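Side-chain contacts in protein of unknown function with a cupin-like fold (Ralstonia eutropha, PDB 3CJX), which is of unknown function but folds like a cupin and contains a ChrR-type cupin-like domain: residues Met67-Ser71 with Gly72-Tyr76; Val137-Asn140 with Trp141-Ala145. All coordinates share one frame; numbering follows the deposited sequence.

Contact 1 comes first along the chain, at the turn that joins strand 65-71 to strand 73-76, and contact 2 follows within helix 135-148. They lie on opposite sides of the chain's centre, with centres 24 Å apart and nearest atoms about 13 Å apart, and do not touch. Contact 1 bridges the two sheets of the cupin-like fold, because its strands belong one to each. Contact 2 is a surface stretch of the helix, one face of which rests on strand 30-38 of the sheet that also holds strand 65-71. The first thus concerns the sandwich interior, the second a helix packed on its outside.

Contact 1: Met67-Ser71 with Gly72-Tyr76; sequences MYTIS and GCWYY
Met67, Thr69 and Trp74 meet across a beta arch of the cupin-like sandwich, where the chain leaves one sheet and enters the other. The axes of strands 67-71 and 73-76 stay 8.8 Å apart and run at 148°, too far for neighbouring strands of one sheet, so side chains fill the gap between them.

The polar link is a single hydrogen bond: Trp74 NE1 donates to Thr69 OG1 at 3.0 Å. It is bent, with an N-H...O angle of 141°, and the oxygen sits near the indole edge but somewhat off its plane. Thr69 holds OG1 beside its own backbone N and CG2 opposite it, which turns OG1, not the methyl, toward the indole N-H.

The Met-aromatic contact, here made by the selenium of a selenomethionine, brings Met67 SE to 5.0 Å from the centroid of the six-membered ring of Trp74. The approach is oblique, and the nearest pair is Met67 SE to Trp74 CZ2 at 4.1 Å. Met67 CG is opposite the backbone N (chi1 172°), and the chain then bends at its second and third torsions, which sets SE beside Trp74 CZ2.

At the turn, Ile70 and Ser71 both face Glu111, a classic beta bulge, and Gly72 then takes the chain across. Phe100 stacks on Trp74 and His98 on Tyr76.

Within 72-76, Trp74 presents an edge to a face of Tyr76, with CZ3 of Trp74 3.4 Å above the centre of that ring. Tyr76 OH, weakly hydrogen-bonded to Glu92 OE1, also packs in van der Waals contact 4.0 Å from Met67 CE.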
loop_
_atom_site.group_PDB
_atom_site.type_symbol
_atom_site.label_atom_id
_atom_site.label_comp_id
_atom_site.label_asym_id
_atom_site.label_seq_id
_atom_site.Cartn_x
_atom_site.Cartn_y
_atom_site.Cartn_z
HETATM N N MSE A 67 -1.059 -8.328 5.567
HETATM C CA MSE A 67 -1.425 -8.372 4.159
HETATM C C MSE A 67 -2.202 -9.610 3.773
HETATM O O MSE A 67 -1.828 -10.722 4.131
HETATM C CB MSE A 67 -0.169 -8.228 3.312
HETATM C CG MSE A 67 -0.364 -8.452 1.834
HETATM SE SE MSE A 67 0.712 -7.234 0.805
HETATM C CE MSE A 67 2.262 -7.189 2.020
ATOM N N TYR A 68 -3.287 -9.368 3.036
ATOM C CA TYR A 68 -4.150 -10.404 2.543
ATOM C C TYR A 68 -4.228 -10.317 1.035
ATOM O O TYR A 68 -4.585 -9.265 0.470
ATOM C CB TYR A 68 -5.549 -10.258 3.130
ATOM C CG TYR A 68 -6.525 -11.349 2.718
ATOM C CD1 TYR A 68 -6.543 -12.574 3.378
ATOM C CD2 TYR A 68 -7.445 -11.134 1.699
ATOM C CE1 TYR A 68 -7.439 -13.560 3.029
ATOM C CE2 TYR A 68 -8.350 -12.111 1.336
ATOM C CZ TYR A 68 -8.339 -13.327 1.994
ATOM O OH TYR A 68 -9.237 -14.303 1.639
ATOM N N THR A 69 -3.908 -11.438 0.401
ATOM C CA THR A 69 -3.962 -11.544 -1.038
ATOM C C THR A 69 -5.329 -12.036 -1.452
ATOM O O THR A 69 -5.738 -13.138 -1.098
ATOM C CB THR A 69 -2.932 -12.522 -1.540
ATOM O OG1 THR A 69 -1.643 -12.089 -1.106
ATOM C CG2 THR A 69 -2.976 -12.608 -3.065
ATOM N N ILE A 70 -6.034 -11.215 -2.209
ATOM C CA ILE A 70 -7.372 -11.568 -2.673
ATOM C C ILE A 70 -7.211 -12.496 -3.894
ATOM O O ILE A 70 -7.826 -13.561 -3.991
ATOM C CB ILE A 70 -8.181 -10.277 -3.006
ATOM C CG1 ILE A 70 -8.260 -9.367 -1.752
ATOM C CG2 ILE A 70 -9.588 -10.612 -3.586
ATOM C CD1 ILE A 70 -8.515 -7.876 -2.036
ATOM N N SER A 71 -6.353 -12.090 -4.819
ATOM C CA SER A 71 -6.122 -12.880 -5.999
ATOM C C SER A 71 -4.749 -12.613 -6.576
ATOM O O SER A 71 -4.059 -11.667 -6.201
ATOM C CB SER A 71 -7.219 -12.632 -7.048
ATOM O OG SER A 71 -7.375 -11.258 -7.310
ATOM N N GLY A 72 -4.364 -13.499 -7.477
ATOM C CA GLY A 72 -3.096 -13.426 -8.173
ATOM C C GLY A 72 -2.017 -14.218 -7.482
ATOM O O GLY A 72 -2.281 -15.249 -6.869
ATOM N N CYS A 73 -0.790 -13.726 -7.611
ATOM C CA CYS A 73 0.356 -14.355 -7.006
ATOM C C CYS A 73 1.518 -13.378 -6.815
ATOM O O CYS A 73 1.781 -12.513 -7.667
ATOM C CB CYS A 73 0.824 -15.529 -7.863
ATOM S SG CYS A 73 2.395 -16.237 -7.275
ATOM N N TRP A 74 2.200 -13.513 -5.682
ATOM C CA TRP A 74 3.394 -12.729 -5.417
ATOM C C TRP A 74 4.263 -13.437 -4.398
ATOM O O TRP A 74 3.791 -14.304 -3.657
ATOM C CB TRP A 74 3.058 -11.329 -4.947
ATOM C CG TRP A 74 2.474 -11.221 -3.565
ATOM C CD1 TRP A 74 1.150 -11.165 -3.237
ATOM C CD2 TRP A 74 3.196 -11.090 -2.333
ATOM N NE1 TRP A 74 1.009 -11.037 -1.885
ATOM C CE2 TRP A 74 2.246 -10.988 -1.306
ATOM C CE3 TRP A 74 4.553 -11.058 -2.003
ATOM C CZ2 TRP A 74 2.602 -10.840 0.030
ATOM C CZ3 TRP A 74 4.914 -10.919 -0.667
ATOM C CH2 TRP A 74 3.943 -10.818 0.332
ATOM N N TYR A 75 5.542 -13.088 -4.384
ATOM C CA TYR A 75 6.489 -13.701 -3.462
ATOM C C TYR A 75 7.651 -12.771 -3.155
ATOM O O TYR A 75 7.939 -11.834 -3.902
ATOM C CB TYR A 75 7.042 -14.988 -4.064
ATOM C CG TYR A 75 7.907 -14.755 -5.281
ATOM C CD1 TYR A 75 7.333 -14.600 -6.544
ATOM C CD2 TYR A 75 9.297 -14.671 -5.172
ATOM C CE1 TYR A 75 8.111 -14.364 -7.658
ATOM C CE2 TYR A 75 10.078 -14.418 -6.279
ATOM C CZ TYR A 75 9.475 -14.273 -7.524
ATOM O OH TYR A 75 10.226 -14.038 -8.654
ATOM N N TYR A 76 8.307 -13.044 -2.042
ATOM C CA TYR A 76 9.452 -12.266 -1.634
ATOM C C TYR A 76 10.660 -13.004 -2.189
ATOM O O TYR A 76 10.766 -14.220 -2.065
ATOM C CB TYR A 76 9.547 -12.097 -0.108
ATOM C CG TYR A 76 8.578 -11.110 0.541
ATOM C CD1 TYR A 76 8.374 -9.837 0.009
ATOM C CD2 TYR A 76 7.980 -11.394 1.769
ATOM C CE1 TYR A 76 7.527 -8.914 0.629
ATOM C CE2 TYR A 76 7.153 -10.468 2.409
ATOM C CZ TYR A 76 6.928 -9.236 1.829
ATOM O OH TYR A 76 6.074 -8.345 2.438
#

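Contact 2: Val137-Asn140 with Trp141-Ala145; sequences VIKN and WVDRA
Lys139 and Asp143, one turn apart on helix 135-148, cross obliquely and form a salt bridge, Lys139 NZ to Asp143 OD2 at 3.0 Å. The lysine leaves the backbone with CG opposite its N (chi1 -169°), runs extended through its next two torsions, and bends only at the last, where NZ swings over to the carboxylate. Asp143 instead keeps CG beside its own backbone N (chi1 -69°), which brings the carboxylate back over the preceding turn. The ammonium meets OD2 at its syn lone pair, on the side of OD1. OD1 is gripped in turn by the hydroxyl of Tyr155, which also makes a weak hydrogen bond with Lys139 NZ; this three-membered polar group probably limits the rotation of the carboxylate.

Ile138 and Val142 cross at an angle, one branch against another, with Ile138 CG2 to Val142 CG2 at 4.2 Å. Both face the body of the protein: Ile138 touches Met37, and Val142 touches Pro34, Leu21 and Tyr155.

Arg144 lays one guanidinium face over the carbonyl of the previous turn, Asn140 O lying 3.8 Å above its plane and toward the rim. The same oxygen accepts the backbone bond from Arg144 N at 3.0 Å, and Asp143 N reaches Lys139 O at 2.8 Å in the same i to i+4 pattern. Together, an apolar flank packed on strand 30-38 and a charged flank bridged at i to i+4 are characteristic of an amphipathic surface alpha helix.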
loop_
_atom_site.group_PDB
_atom_site.type_symbol
_atom_site.label_atom_id
_atom_site.label_comp_id
_atom_site.label_asym_id
_atom_site.label_seq_id
_atom_site.Cartn_x
_atom_site.Cartn_y
_atom_site.Cartn_z
ATOM N N VAL A 137 4.023 10.893 2.796
ATOM C CA VAL A 137 4.537 10.926 1.429
ATOM C C VAL A 137 3.537 10.311 0.460
ATOM O O VAL A 137 3.231 10.889 -0.591
ATOM C CB VAL A 137 5.909 10.191 1.300
ATOM C CG1 VAL A 137 6.269 9.969 -0.181
ATOM C CG2 VAL A 137 7.025 10.956 2.026
ATOM N N ILE A 138 3.021 9.145 0.832
ATOM C CA ILE A 138 2.054 8.435 0.010
ATOM C C ILE A 138 0.794 9.271 -0.153
ATOM O O ILE A 138 0.260 9.370 -1.266
ATOM C CB ILE A 138 1.714 7.040 0.560
ATOM C CG1 ILE A 138 2.964 6.166 0.639
ATOM C CG2 ILE A 138 0.739 6.344 -0.357
ATOM C CD1 ILE A 138 3.674 6.007 -0.693
ATOM N N LYS A 139 0.347 9.905 0.927
ATOM C CA LYS A 139 -0.835 10.765 0.854
ATOM C C LYS A 139 -0.635 11.898 -0.143
ATOM O O LYS A 139 -1.542 12.211 -0.909
ATOM C CB LYS A 139 -1.205 11.339 2.227
ATOM C CG LYS A 139 -2.584 12.027 2.270
ATOM C CD LYS A 139 -2.962 12.432 3.701
ATOM C CE LYS A 139 -4.351 13.048 3.801
ATOM N NZ LYS A 139 -4.520 14.280 2.963
ATOM N N ASN A 140 0.542 12.516 -0.134
ATOM C CA ASN A 140 0.829 13.584 -1.110
ATOM C C ASN A 140 0.690 13.075 -2.547
ATOM O O ASN A 140 0.060 13.749 -3.368
ATOM C CB ASN A 140 2.200 14.236 -0.886
ATOM C CG ASN A 140 2.265 15.034 0.413
ATOM O OD1 ASN A 140 1.391 14.927 1.278
ATOM N ND2 ASN A 140 3.303 15.836 0.555
ATOM N N TRP A 141 1.258 11.913 -2.864
ATOM C CA TRP A 141 1.098 11.388 -4.219
ATOM C C TRP A 141 -0.370 11.094 -4.486
ATOM O O TRP A 141 -0.869 11.399 -5.573
ATOM C CB TRP A 141 1.920 10.126 -4.478
ATOM C CG TRP A 141 1.696 9.620 -5.869
ATOM C CD1 TRP A 141 2.367 9.990 -6.994
ATOM C CD2 TRP A 141 0.695 8.693 -6.287
ATOM N NE1 TRP A 141 1.860 9.333 -8.082
ATOM C CE2 TRP A 141 0.825 8.540 -7.675
ATOM C CE3 TRP A 141 -0.302 7.977 -5.618
ATOM C CZ2 TRP A 141 0.012 7.696 -8.403
ATOM C CZ3 TRP A 141 -1.102 7.137 -6.338
ATOM C CH2 TRP A 141 -0.945 6.998 -7.715
ATOM N N VAL A 142 -1.060 10.512 -3.503
ATOM C CA VAL A 142 -2.491 10.195 -3.669
ATOM C C VAL A 142 -3.301 11.445 -4.032
ATOM O O VAL A 142 -4.009 11.463 -5.040
ATOM C CB VAL A 142 -3.118 9.559 -2.384
ATOM C CG1 VAL A 142 -4.664 9.631 -2.441
ATOM C CG2 VAL A 142 -2.595 8.121 -2.151
ATOM N N ASP A 143 -3.164 12.492 -3.226
ATOM C CA ASP A 143 -3.922 13.729 -3.444
ATOM C C ASP A 143 -3.568 14.356 -4.786
ATOM O O ASP A 143 -4.433 14.926 -5.442
ATOM C CB ASP A 143 -3.708 14.721 -2.297
ATOM C CG ASP A 143 -4.349 14.263 -0.992
ATOM O OD1 ASP A 143 -5.392 13.560 -1.047
ATOM O OD2 ASP A 143 -3.819 14.634 0.094
ATOM N N ARG A 144 -2.305 14.241 -5.189
ATOM C CA ARG A 144 -1.860 14.732 -6.495
ATOM C C ARG A 144 -2.418 13.842 -7.596
ATOM O O ARG A 144 -2.810 14.335 -8.658
ATOM C CB ARG A 144 -0.314 14.806 -6.575
ATOM C CG ARG A 144 0.335 14.644 -8.012
ATOM C CD ARG A 144 1.862 14.975 -8.070
ATOM N NE ARG A 144 2.569 14.579 -6.841
ATOM C CZ ARG A 144 2.817 15.376 -5.786
ATOM N NH1 ARG A 144 2.455 16.668 -5.773
ATOM N NH2 ARG A 144 3.449 14.878 -4.718
ATOM N N ALA A 145 -2.442 12.531 -7.348
ATOM C CA ALA A 145 -2.928 11.577 -8.347
ATOM C C ALA A 145 -4.418 11.779 -8.605
ATOM O O ALA A 145 -4.867 11.683 -9.744
ATOM C CB ALA A 145 -2.633 10.149 -7.911
#